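Local coordinates for SAM dependent methyltransferase (Aquifex aeolicus, PDB 3DH0), which binds S-adenosylmethionine in a Rossmann-like class I methyltransferase fold and probably transfers its methyl group to a substrate not identified here, at residues K6-P9 against S10-K13; K13-D17 against P18-E22; Y77-E80 against K81-L85. All blocks are in the same frame, centred on the assembly; numbering follows the deposited sequence.

Contact 1: K6-P9 against S10-K13; sequences KFDP and SKIK. With SAM (S-adenosylmethionine), chain C.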
ATOM      1  N   LYS A   6      11.773  -8.515  -5.216  1.00 28.28           N
ATOM      2  CA  LYS A   6      10.777  -8.859  -4.152  1.00 30.09           C
ATOM      3  C   LYS A   6      11.408  -8.838  -2.768  1.00 30.26           C
ATOM      4  O   LYS A   6      12.581  -9.165  -2.607  1.00 32.84           O
ATOM      5  CB  LYS A   6      10.181 -10.246  -4.390  1.00 28.92           C
ATOM      6  CG  LYS A   6       9.450 -10.416  -5.715  1.00 29.27           C
ATOM      7  CD  LYS A   6       8.302  -9.424  -5.916  1.00 27.45           C
ATOM      8  CE  LYS A   6       7.723  -9.608  -7.318  1.00 27.00           C
ATOM      9  NZ  LYS A   6       6.770  -8.567  -7.731  1.00 26.17           N
ATOM     10  N   PHE A   7      10.645  -8.467  -1.753  1.00 30.00           N
ATOM     11  CA  PHE A   7      11.225  -8.440  -0.424  1.00 29.46           C
ATOM     12  C   PHE A   7      11.577  -9.854  -0.013  1.00 29.35           C
ATOM     13  O   PHE A   7      10.909 -10.795  -0.412  1.00 30.29           O
ATOM     14  CB  PHE A   7      10.267  -7.848   0.594  1.00 27.87           C
ATOM     15  CG  PHE A   7      10.952  -7.394   1.836  1.00 27.46           C
ATOM     16  CD1 PHE A   7      11.590  -6.162   1.873  1.00 26.80           C
ATOM     17  CD2 PHE A   7      11.017  -8.223   2.952  1.00 26.62           C
ATOM     18  CE1 PHE A   7      12.291  -5.753   2.999  1.00 26.81           C
ATOM     19  CE2 PHE A   7      11.718  -7.821   4.089  1.00 28.34           C
ATOM     20  CZ  PHE A   7      12.359  -6.581   4.115  1.00 27.54           C
ATOM     21  N   ASP A   8      12.619 -10.006   0.793  1.00 30.20           N
ATOM     22  CA  ASP A   8      13.026 -11.331   1.228  1.00 31.78           C
ATOM     23  C   ASP A   8      12.305 -11.847   2.464  1.00 31.30           C
ATOM     24  O   ASP A   8      12.504 -11.355   3.577  1.00 32.02           O
ATOM     25  CB  ASP A   8      14.528 -11.385   1.478  1.00 33.26           C
ATOM     26  CG  ASP A   8      14.957 -12.716   2.061  1.00 36.92           C
ATOM     27  OD1 ASP A   8      14.687 -13.762   1.420  1.00 38.15           O
ATOM     28  OD2 ASP A   8      15.552 -12.715   3.163  1.00 39.54           O
ATOM     29  N   PRO A   9      11.471 -12.874   2.278  1.00 30.44           N
ATOM     30  CA  PRO A   9      10.686 -13.517   3.328  1.00 29.78           C
ATOM     31  C   PRO A   9      11.404 -13.778   4.664  1.00 30.03           C
ATOM     32  O   PRO A   9      10.772 -13.714   5.720  1.00 31.15           O
ATOM     33  CB  PRO A   9      10.229 -14.806   2.658  1.00 29.96           C
ATOM     34  CG  PRO A   9      10.030 -14.384   1.261  1.00 31.40           C
ATOM     35  CD  PRO A   9      11.226 -13.514   0.974  1.00 30.99           C
ATOM     36  N   SER A  10      12.704 -14.069   4.642  1.00 28.65           N
ATOM     37  CA  SER A  10      13.400 -14.340   5.903  1.00 28.33           C
ATOM     38  C   SER A  10      13.777 -13.077   6.682  1.00 27.99           C
ATOM     39  O   SER A  10      14.301 -13.157   7.791  1.00 26.35           O
ATOM     40  CB  SER A  10      14.648 -15.201   5.665  1.00 27.42           C
ATOM     41  OG  SER A  10      15.680 -14.457   5.043  1.00 29.74           O
ATOM     42  N   LYS A  11      13.496 -11.916   6.097  1.00 27.71           N
ATOM     43  CA  LYS A  11      13.790 -10.636   6.731  1.00 27.40           C
ATOM     44  C   LYS A  11      12.506  -9.968   7.210  1.00 27.30           C
ATOM     45  O   LYS A  11      12.527  -8.825   7.655  1.00 26.23           O
ATOM     46  CB  LYS A  11      14.474  -9.692   5.738  1.00 28.02           C
ATOM     47  CG  LYS A  11      15.912 -10.012   5.376  1.00 28.21           C
ATOM     48  CD  LYS A  11      16.430  -8.984   4.380  1.00 27.51           C
ATOM     49  CE  LYS A  11      17.953  -8.979   4.304  1.00 29.74           C
ATOM     50  NZ  LYS A  11      18.500 -10.296   3.906  1.00 28.67           N
ATOM     51  N   ILE A  12      11.393 -10.685   7.118  1.00 27.54           N
ATOM     52  CA  ILE A  12      10.089 -10.143   7.492  1.00 27.98           C
ATOM     53  C   ILE A  12       9.980  -9.376   8.811  1.00 28.05           C
ATOM     54  O   ILE A  12       9.156  -8.471   8.935  1.00 28.26           O
ATOM     55  CB  ILE A  12       9.009 -11.242   7.502  1.00 28.81           C
ATOM     56  CG1 ILE A  12       7.627 -10.591   7.452  1.00 28.65           C
ATOM     57  CG2 ILE A  12       9.131 -12.093   8.763  1.00 27.50           C
ATOM     58  CD1 ILE A  12       6.542 -11.523   7.016  1.00 29.51           C
ATOM     59  N   LYS A  13      10.799  -9.730   9.792  1.00 27.80           N
ATOM     60  CA  LYS A  13      10.751  -9.056  11.078  1.00 26.63           C
ATOM     61  C   LYS A  13      11.133  -7.594  10.909  1.00 27.25           C
ATOM     62  O   LYS A  13      10.839  -6.759  11.763  1.00 28.32           O
ATOM     63  CB  LYS A  13      11.698  -9.738  12.060  1.00 26.54           C
ATOM     64  CG  LYS A  13      11.040 -10.172  13.345  1.00 23.75           C
ATOM     65  CD  LYS A  13       9.969 -11.198  13.095  1.00 23.57           C
ATOM     66  CE  LYS A  13       9.112 -11.381  14.339  1.00 27.08           C
ATOM     67  NZ  LYS A  13       8.465 -10.102  14.759  1.00 25.84           N
TER
HETATM   68  N   SAM C 220       4.043  -2.474   3.122  1.00 36.37           N
HETATM   69  CA  SAM C 220       4.650  -3.382   4.143  1.00 37.77           C
HETATM   70  C   SAM C 220       4.785  -2.671   5.470  1.00 39.30           C
HETATM   71  O   SAM C 220       4.412  -1.500   5.552  1.00 40.08           O
HETATM   72  OXT SAM C 220       5.285  -3.363   6.416  1.00 42.12           O
HETATM   73  CB  SAM C 220       6.024  -3.846   3.669  1.00 37.25           C
HETATM   74  CG  SAM C 220       5.940  -4.233   2.249  1.00 35.07           C
HETATM   75  SD  SAM C 220       7.407  -4.829   1.366  1.00 32.83           S
HETATM   76  CE  SAM C 220       8.404  -3.345   1.216  1.00 34.32           C
HETATM   77  C5' SAM C 220       6.733  -5.105  -0.204  1.00 30.92           C
HETATM   78  C4' SAM C 220       5.855  -6.332  -0.338  1.00 28.67           C
HETATM   79  O4' SAM C 220       5.376  -6.282  -1.677  1.00 27.92           O
HETATM   80  C3' SAM C 220       6.648  -7.653  -0.318  1.00 27.94           C
HETATM   81  O3' SAM C 220       6.245  -8.312   0.917  1.00 25.83           O
HETATM   82  C2' SAM C 220       6.141  -8.468  -1.492  1.00 25.87           C
HETATM   83  O2' SAM C 220       5.842  -9.835  -1.302  1.00 25.94           O
HETATM   84  C1' SAM C 220       4.998  -7.549  -2.024  1.00 27.95           C
HETATM   85  N9  SAM C 220       4.779  -7.515  -3.457  1.00 28.48           N
HETATM   86  C8  SAM C 220       5.678  -7.413  -4.499  1.00 28.94           C
HETATM   87  N7  SAM C 220       5.112  -7.393  -5.665  1.00 28.30           N
HETATM   88  C5  SAM C 220       3.749  -7.491  -5.387  1.00 28.79           C
HETATM   89  C6  SAM C 220       2.592  -7.514  -6.220  1.00 29.45           C
HETATM   90  N6  SAM C 220       2.680  -7.445  -7.566  1.00 28.65           N
HETATM   91  N1  SAM C 220       1.346  -7.616  -5.615  1.00 30.09           N
HETATM   92  C2  SAM C 220       1.304  -7.685  -4.262  1.00 29.55           C
HETATM   93  N3  SAM C 220       2.325  -7.668  -3.399  1.00 28.67           N
HETATM   94  C4  SAM C 220       3.528  -7.566  -4.028  1.00 28.08           C
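With D8 CG anti to the backbone N (chi1 174°) and S10 OG turned between its own N and carbonyl carbon (chi1 73°), carboxylate and hydroxyl meet two residues apart. S10 OG donates to D8 OD2 over 2.6 Å, reaching it on the syn side and 20° out of the carboxylate plane. A short polar side chain suits this place, because its hydroxyl, one carbon from the backbone, can turn back to the carboxylate two residues earlier. K11 N closes the turn on D8 O at 2.8 Å. The chain of K11 runs past the same carboxylate and bends at its end, so that NZ forms a long salt bridge with D8 OD2 at 3.9 Å. P9, whose ring fixes phi, suits the start of the 3-10 turn; its O accepts a weak bond from I12 N. F7 crosses K11 at about a right angle, with CE2 3.7 Å from K11 CB. On the cofactor side, F7 CB lies 3.7 Å from SAM C3', while the long arm of K6 brings NZ to adenine N7 of SAM at 2.9 Å. That ammonium also has E97 and the carbonyl of E118 as partners. K6 and F7 thus place this N-terminal loop in the SAM pocket. The turn lies at the surface in the loop preceding helix 26-33, where P9, F7 and I12 rest against helix 72-85, on E73, M74 and Y77.

Contact 2: K13-D17 against P18-E22; sequences KKLDD and PSRLE. With SAM (S-adenosylmethionine), chain C.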
ATOM      1  N   LYS A  13      10.799  -9.730   9.792  1.00 27.80           N
ATOM      2  CA  LYS A  13      10.751  -9.056  11.078  1.00 26.63           C
ATOM      3  C   LYS A  13      11.133  -7.594  10.909  1.00 27.25           C
ATOM      4  O   LYS A  13      10.839  -6.759  11.763  1.00 28.32           O
ATOM      5  CB  LYS A  13      11.698  -9.738  12.060  1.00 26.54           C
ATOM      6  CG  LYS A  13      11.040 -10.172  13.345  1.00 23.75           C
ATOM      7  CD  LYS A  13       9.969 -11.198  13.095  1.00 23.57           C
ATOM      8  CE  LYS A  13       9.112 -11.381  14.339  1.00 27.08           C
ATOM      9  NZ  LYS A  13       8.465 -10.102  14.759  1.00 25.84           N
ATOM     10  N   LYS A  14      11.805  -7.290   9.803  1.00 26.19           N
ATOM     11  CA  LYS A  14      12.206  -5.923   9.515  1.00 25.31           C
ATOM     12  C   LYS A  14      10.975  -5.123   9.114  1.00 25.05           C
ATOM     13  O   LYS A  14      10.982  -3.896   9.133  1.00 24.46           O
ATOM     14  CB  LYS A  14      13.225  -5.889   8.379  1.00 26.57           C
ATOM     15  CG  LYS A  14      14.679  -5.900   8.800  1.00 29.87           C
ATOM     16  CD  LYS A  14      15.564  -5.741   7.559  1.00 35.38           C
ATOM     17  CE  LYS A  14      17.059  -5.666   7.897  1.00 38.25           C
ATOM     18  NZ  LYS A  14      17.977  -5.957   6.728  1.00 36.13           N
ATOM     19  N   LEU A  15       9.917  -5.828   8.741  1.00 23.17           N
ATOM     20  CA  LEU A  15       8.683  -5.174   8.349  1.00 24.49           C
ATOM     21  C   LEU A  15       7.741  -5.052   9.553  1.00 25.48           C
ATOM     22  O   LEU A  15       6.845  -4.217   9.573  1.00 25.15           O
ATOM     23  CB  LEU A  15       8.018  -5.971   7.231  1.00 24.60           C
ATOM     24  CG  LEU A  15       8.845  -6.172   5.952  1.00 26.38           C
ATOM     25  CD1 LEU A  15       8.146  -7.176   5.021  1.00 22.60           C
ATOM     26  CD2 LEU A  15       9.064  -4.824   5.265  1.00 24.82           C
ATOM     27  N   ASP A  16       7.972  -5.874  10.566  1.00 25.92           N
ATOM     28  CA  ASP A  16       7.147  -5.879  11.769  1.00 26.96           C
ATOM     29  C   ASP A  16       7.930  -5.223  12.918  1.00 27.67           C
ATOM     30  O   ASP A  16       8.013  -5.750  14.026  1.00 26.60           O
ATOM     31  CB  ASP A  16       6.779  -7.335  12.108  1.00 26.61           C
ATOM     32  CG  ASP A  16       5.518  -7.449  12.939  1.00 26.10           C
ATOM     33  OD1 ASP A  16       4.715  -6.493  12.927  1.00 25.32           O
ATOM     34  OD2 ASP A  16       5.319  -8.497  13.593  1.00 23.78           O
ATOM     35  N   ASP A  17       8.496  -4.056  12.631  1.00 28.38           N
ATOM     36  CA  ASP A  17       9.295  -3.307  13.597  1.00 29.16           C
ATOM     37  C   ASP A  17       8.590  -2.017  14.025  1.00 30.81           C
ATOM     38  O   ASP A  17       8.418  -1.095  13.221  1.00 28.96           O
ATOM     39  CB  ASP A  17      10.649  -2.979  12.968  1.00 28.73           C
ATOM     40  CG  ASP A  17      11.627  -2.379  13.952  1.00 28.67           C
ATOM     41  OD1 ASP A  17      12.766  -2.101  13.530  1.00 28.65           O
ATOM     42  OD2 ASP A  17      11.272  -2.188  15.135  1.00 28.66           O
ATOM     43  N   PRO A  18       8.191  -1.925  15.308  1.00 32.00           N
ATOM     44  CA  PRO A  18       7.506  -0.722  15.782  1.00 31.37           C
ATOM     45  C   PRO A  18       8.282   0.560  15.549  1.00 31.81           C
ATOM     46  O   PRO A  18       7.716   1.646  15.631  1.00 34.67           O
ATOM     47  CB  PRO A  18       7.275  -1.014  17.262  1.00 30.37           C
ATOM     48  CG  PRO A  18       8.381  -1.905  17.615  1.00 30.83           C
ATOM     49  CD  PRO A  18       8.474  -2.834  16.432  1.00 31.39           C
ATOM     50  N   SER A  19       9.564   0.445  15.226  1.00 30.90           N
ATOM     51  CA  SER A  19      10.384   1.628  14.987  1.00 30.33           C
ATOM     52  C   SER A  19      10.164   2.242  13.608  1.00 30.21           C
ATOM     53  O   SER A  19      10.772   3.270  13.283  1.00 29.81           O
ATOM     54  CB  SER A  19      11.858   1.286  15.147  1.00 30.15           C
ATOM     55  OG  SER A  19      12.269   0.384  14.149  1.00 31.64           O
ATOM     56  N   ARG A  20       9.314   1.599  12.801  1.00 29.93           N
ATOM     57  CA  ARG A  20       9.000   2.074  11.454  1.00 27.82           C
ATOM     58  C   ARG A  20       8.172   3.335  11.618  1.00 28.07           C
ATOM     59  O   ARG A  20       8.067   4.150  10.707  1.00 28.23           O
ATOM     60  CB  ARG A  20       8.160   1.047  10.668  1.00 25.49           C
ATOM     61  CG  ARG A  20       8.761  -0.341  10.461  1.00 24.02           C
ATOM     62  CD  ARG A  20       9.574  -0.488   9.173  1.00 23.99           C
ATOM     63  NE  ARG A  20       8.851  -0.265   7.906  1.00 26.06           N
ATOM     64  CZ  ARG A  20       7.837  -0.992   7.432  1.00 23.39           C
ATOM     65  NH1 ARG A  20       7.359  -2.027   8.105  1.00 21.67           N
ATOM     66  NH2 ARG A  20       7.329  -0.702   6.245  1.00 22.13           N
ATOM     67  N   LEU A  21       7.568   3.485  12.788  1.00 27.57           N
ATOM     68  CA  LEU A  21       6.742   4.645  13.043  1.00 29.20           C
ATOM     69  C   LEU A  21       7.553   5.918  12.893  1.00 30.25           C
ATOM     70  O   LEU A  21       7.010   6.981  12.624  1.00 31.10           O
ATOM     71  CB  LEU A  21       6.152   4.545  14.437  1.00 29.07           C
ATOM     72  CG  LEU A  21       5.293   3.290  14.536  1.00 30.11           C
ATOM     73  CD1 LEU A  21       4.987   3.004  15.984  1.00 30.70           C
ATOM     74  CD2 LEU A  21       4.019   3.472  13.717  1.00 29.91           C
ATOM     75  N   GLU A  22       8.861   5.800  13.067  1.00 31.36           N
ATOM     76  CA  GLU A  22       9.750   6.945  12.945  1.00 32.97           C
ATOM     77  C   GLU A  22       9.786   7.484  11.519  1.00 33.24           C
ATOM     78  O   GLU A  22      10.357   8.541  11.262  1.00 34.49           O
ATOM     79  CB  GLU A  22      11.152   6.544  13.393  1.00 34.19           C
ATOM     80  CG  GLU A  22      11.268   6.323  14.892  1.00 36.35           C
ATOM     81  CD  GLU A  22      12.394   5.375  15.254  1.00 37.18           C
ATOM     82  OE1 GLU A  22      13.324   5.234  14.429  1.00 39.42           O
ATOM     83  OE2 GLU A  22      12.347   4.781  16.361  1.00 36.42           O
TER
HETATM   84  N   SAM C 220       4.043  -2.474   3.122  1.00 36.37           N
HETATM   85  CA  SAM C 220       4.650  -3.382   4.143  1.00 37.77           C
HETATM   86  C   SAM C 220       4.785  -2.671   5.470  1.00 39.30           C
HETATM   87  O   SAM C 220       4.412  -1.500   5.552  1.00 40.08           O
HETATM   88  OXT SAM C 220       5.285  -3.363   6.416  1.00 42.12           O
HETATM   89  CB  SAM C 220       6.024  -3.846   3.669  1.00 37.25           C
HETATM   90  CG  SAM C 220       5.940  -4.233   2.249  1.00 35.07           C
HETATM   91  SD  SAM C 220       7.407  -4.829   1.366  1.00 32.83           S
HETATM   92  CE  SAM C 220       8.404  -3.345   1.216  1.00 34.32           C
HETATM   93  C5' SAM C 220       6.733  -5.105  -0.204  1.00 30.92           C
HETATM   94  C4' SAM C 220       5.855  -6.332  -0.338  1.00 28.67           C
HETATM   95  O4' SAM C 220       5.376  -6.282  -1.677  1.00 27.92           O
HETATM   96  C3' SAM C 220       6.648  -7.653  -0.318  1.00 27.94           C
HETATM   97  O3' SAM C 220       6.245  -8.312   0.917  1.00 25.83           O
HETATM   98  C2' SAM C 220       6.141  -8.468  -1.492  1.00 25.87           C
HETATM   99  O2' SAM C 220       5.842  -9.835  -1.302  1.00 25.94           O
HETATM  100  C1' SAM C 220       4.998  -7.549  -2.024  1.00 27.95           C
HETATM  101  N9  SAM C 220       4.779  -7.515  -3.457  1.00 28.48           N
HETATM  102  C8  SAM C 220       5.678  -7.413  -4.499  1.00 28.94           C
HETATM  103  N7  SAM C 220       5.112  -7.393  -5.665  1.00 28.30           N
HETATM  104  C5  SAM C 220       3.749  -7.491  -5.387  1.00 28.79           C
HETATM  105  C6  SAM C 220       2.592  -7.514  -6.220  1.00 29.45           C
HETATM  106  N6  SAM C 220       2.680  -7.445  -7.566  1.00 28.65           N
HETATM  107  N1  SAM C 220       1.346  -7.616  -5.615  1.00 30.09           N
HETATM  108  C2  SAM C 220       1.304  -7.685  -4.262  1.00 29.55           C
HETATM  109  N3  SAM C 220       2.325  -7.668  -3.399  1.00 28.67           N
HETATM  110  C4  SAM C 220       3.528  -7.566  -4.028  1.00 28.08           C
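P18 follows D17 directly and opens a 3-10 segment; its ring holds phi near the value such a turn needs and occupies the nitrogen that would otherwise carry a proton at the head of the turn. S19 comes next. Its N donates to D17 OD2 at 3.1 Å and 166°, an Asx turn in which the N-H approaches from above the carboxylate plane. The aspartate reaches forward to S19, its CG anti to the backbone N (chi1 -172°). S19 OG also lies by D17 OD1, although the position of that hydroxyl is less certain. R20 N then donates to D17 O, in a bond whose acceptor is not surely placed. The R20 side chain, bent at chi2 and chi3, carries its guanidinium back past K14 and L15 to the cofactor's carboxylate: NH1 donates to SAM OXT at 3.0 Å, near the guanidinium plane, and NH2 makes a weaker bond to SAM O at 3.1 Å. Arginine suits this place because it presents two N-H groups and a positive charge to one carboxylate. L15 CD2 lies over one face of the guanidinium and 3.6 Å from SAM CB, while L15 O lies at the edge of the guanidinium, 2.7 Å from R20 NH1. F50 and F114 also touch R20. The segment precedes helix 26-33; L15 packs on F7 and A48, and D16 crosses to helix 72-85, with K81 as its salt-bridge partner and Y77 OH as a hydrogen-bond partner.

Contact 3: Y77-E80 against K81-L85; sequences YAWE and KVNKL
The backbone bonds are those of a regular alpha-helix: K81 N to Y77 O, V82 N to A78 O at 3.1 Å, N83 N to W79 O at 3.2 Å, and K84 N to E80 O. Charge pairs E80 with K84, four residues on. The K84 chain bends at chi3 (-66°), carrying NZ back over the glutamate so that E80 OE2 lies 3.5 Å away in a salt bridge, as suits long, flexible side chains on an exposed face. The apolar contact is between W79 and V82: CG2 of the valine sits 3.5 Å from W79 CE3, meeting the indole obliquely. Replacing V82 by an alanine would probably open a gap beside the indole and leave W79 less firmly held in its rotation. Branched at CB, the valine fits the buried side of the helix, where V90 and V92 also touch it. Y77 and K81 turn toward the N-terminal loop, both reaching D16. Helix 72-85 links parallel strands 64-69 and 90-94 in a beta-alpha-beta crossover, with W79 and V82 packed on strand 90-94.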
ATOM      1  N   TYR A  77       1.851 -14.799   7.547  1.00 21.17           N
ATOM      2  CA  TYR A  77       2.359 -14.038   8.672  1.00 21.26           C
ATOM      3  C   TYR A  77       1.362 -12.939   9.020  1.00 22.57           C
ATOM      4  O   TYR A  77       1.022 -12.745  10.190  1.00 24.23           O
ATOM      5  CB  TYR A  77       3.703 -13.410   8.317  1.00 19.68           C
ATOM      6  CG  TYR A  77       4.380 -12.744   9.483  1.00 21.18           C
ATOM      7  CD1 TYR A  77       5.303 -13.435  10.270  1.00 20.41           C
ATOM      8  CD2 TYR A  77       4.107 -11.412   9.805  1.00 22.45           C
ATOM      9  CE1 TYR A  77       5.937 -12.816  11.338  1.00 19.67           C
ATOM     10  CE2 TYR A  77       4.737 -10.791  10.873  1.00 21.32           C
ATOM     11  CZ  TYR A  77       5.649 -11.496  11.630  1.00 20.43           C
ATOM     12  OH  TYR A  77       6.276 -10.874  12.676  1.00 20.61           O
ATOM     13  N   ALA A  78       0.907 -12.219   7.997  1.00 22.66           N
ATOM     14  CA  ALA A  78      -0.059 -11.137   8.179  1.00 22.71           C
ATOM     15  C   ALA A  78      -1.378 -11.673   8.718  1.00 22.04           C
ATOM     16  O   ALA A  78      -2.041 -11.029   9.515  1.00 21.44           O
ATOM     17  CB  ALA A  78      -0.298 -10.420   6.855  1.00 21.94           C
ATOM     18  N   TRP A  79      -1.752 -12.861   8.272  1.00 22.10           N
ATOM     19  CA  TRP A  79      -2.979 -13.475   8.725  1.00 22.34           C
ATOM     20  C   TRP A  79      -2.905 -13.746  10.223  1.00 23.01           C
ATOM     21  O   TRP A  79      -3.796 -13.348  10.968  1.00 23.59           O
ATOM     22  CB  TRP A  79      -3.215 -14.775   7.959  1.00 23.24           C
ATOM     23  CG  TRP A  79      -4.432 -15.497   8.388  1.00 22.83           C
ATOM     24  CD1 TRP A  79      -4.503 -16.775   8.836  1.00 23.51           C
ATOM     25  CD2 TRP A  79      -5.756 -14.970   8.451  1.00 23.96           C
ATOM     26  NE1 TRP A  79      -5.796 -17.081   9.183  1.00 25.69           N
ATOM     27  CE2 TRP A  79      -6.585 -15.987   8.953  1.00 23.79           C
ATOM     28  CE3 TRP A  79      -6.323 -13.729   8.132  1.00 25.85           C
ATOM     29  CZ2 TRP A  79      -7.954 -15.806   9.151  1.00 25.23           C
ATOM     30  CZ3 TRP A  79      -7.688 -13.545   8.327  1.00 25.87           C
ATOM     31  CH2 TRP A  79      -8.487 -14.578   8.832  1.00 27.96           C
ATOM     32  N   GLU A  80      -1.845 -14.421  10.667  1.00 22.64           N
ATOM     33  CA  GLU A  80      -1.702 -14.724  12.079  1.00 23.68           C
ATOM     34  C   GLU A  80      -1.701 -13.414  12.851  1.00 23.41           C
ATOM     35  O   GLU A  80      -2.087 -13.350  14.011  1.00 23.16           O
ATOM     36  CB  GLU A  80      -0.413 -15.501  12.351  1.00 25.60           C
ATOM     37  CG  GLU A  80      -0.162 -15.693  13.843  1.00 33.24           C
ATOM     38  CD  GLU A  80       0.837 -16.790  14.174  1.00 38.84           C
ATOM     39  OE1 GLU A  80       1.982 -16.754  13.662  1.00 42.67           O
ATOM     40  OE2 GLU A  80       0.484 -17.693  14.968  1.00 41.85           O
ATOM     41  N   LYS A  81      -1.275 -12.356  12.195  1.00 22.83           N
ATOM     42  CA  LYS A  81      -1.254 -11.070  12.844  1.00 24.32           C
ATOM     43  C   LYS A  81      -2.662 -10.598  13.155  1.00 25.01           C
ATOM     44  O   LYS A  81      -2.966 -10.281  14.296  1.00 26.55           O
ATOM     45  CB  LYS A  81      -0.552 -10.039  11.962  1.00 25.40           C
ATOM     46  CG  LYS A  81      -0.966  -8.610  12.259  1.00 26.96           C
ATOM     47  CD  LYS A  81       0.132  -7.828  12.944  1.00 27.88           C
ATOM     48  CE  LYS A  81       1.238  -7.499  11.969  1.00 27.53           C
ATOM     49  NZ  LYS A  81       2.409  -6.904  12.643  1.00 27.74           N
ATOM     50  N   VAL A  82      -3.530 -10.550  12.149  1.00 25.10           N
ATOM     51  CA  VAL A  82      -4.882 -10.076  12.391  1.00 26.21           C
ATOM     52  C   VAL A  82      -5.584 -10.868  13.478  1.00 26.95           C
ATOM     53  O   VAL A  82      -6.375 -10.308  14.245  1.00 28.25           O
ATOM     54  CB  VAL A  82      -5.769 -10.107  11.114  1.00 25.43           C
ATOM     55  CG1 VAL A  82      -5.014  -9.520   9.937  1.00 23.32           C
ATOM     56  CG2 VAL A  82      -6.242 -11.510  10.843  1.00 25.80           C
ATOM     57  N   ASN A  83      -5.300 -12.163  13.553  1.00 26.88           N
ATOM     58  CA  ASN A  83      -5.944 -12.993  14.558  1.00 27.76           C
ATOM     59  C   ASN A  83      -5.376 -12.771  15.918  1.00 27.88           C
ATOM     60  O   ASN A  83      -6.061 -12.924  16.924  1.00 28.87           O
ATOM     61  CB  ASN A  83      -5.799 -14.463  14.227  1.00 29.31           C
ATOM     62  CG  ASN A  83      -6.657 -14.866  13.084  1.00 32.88           C
ATOM     63  OD1 ASN A  83      -6.357 -14.544  11.934  1.00 37.41           O
ATOM     64  ND2 ASN A  83      -7.756 -15.557  13.379  1.00 33.62           N
ATOM     65  N   LYS A  84      -4.105 -12.424  15.942  1.00 27.82           N
ATOM     66  CA  LYS A  84      -3.424 -12.199  17.184  1.00 27.06           C
ATOM     67  C   LYS A  84      -3.911 -10.896  17.779  1.00 25.25           C
ATOM     68  O   LYS A  84      -4.064 -10.779  18.994  1.00 24.18           O
ATOM     69  CB  LYS A  84      -1.931 -12.159  16.914  1.00 29.75           C
ATOM     70  CG  LYS A  84      -1.045 -12.339  18.114  1.00 34.86           C
ATOM     71  CD  LYS A  84       0.319 -12.847  17.666  1.00 39.59           C
ATOM     72  CE  LYS A  84       0.198 -14.260  17.063  1.00 41.16           C
ATOM     73  NZ  LYS A  84       1.473 -14.707  16.421  1.00 44.16           N
ATOM     74  N   LEU A  85      -4.183  -9.927  16.911  1.00 23.64           N
ATOM     75  CA  LEU A  85      -4.623  -8.608  17.350  1.00 22.45           C
ATOM     76  C   LEU A  85      -6.130  -8.444  17.442  1.00 23.42           C
ATOM     77  O   LEU A  85      -6.609  -7.499  18.063  1.00 24.55           O
ATOM     78  CB  LEU A  85      -4.050  -7.527  16.433  1.00 20.84           C
ATOM     79  CG  LEU A  85      -2.519  -7.455  16.302  1.00 21.84           C
ATOM     80  CD1 LEU A  85      -2.130  -6.264  15.446  1.00 19.46           C
ATOM     81  CD2 LEU A  85      -1.875  -7.357  17.671  1.00 20.81           C
TER

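In the fold
All three contacts are short-range turns of chain, but differ in place and chemistry. Contact 1 is a surface turn, while contacts 2 and 3 are partly buried. Contacts 1 and 2 share K13, lie in the same N-terminal loop and both touch the cofactor, one at adenine and ribose, the other at the carboxylate; F7 packs on L15 between them. Contact 3 does not touch the cofactor. It is regular helix packed against 90-94, an outermost strand of the sheet, pairing an exposed salt bridge with an apolar side. Its Y77 and K81 receive I12, K13 and D16, so helix 72-85 forms the wall against which the cofactor-covering loop lies.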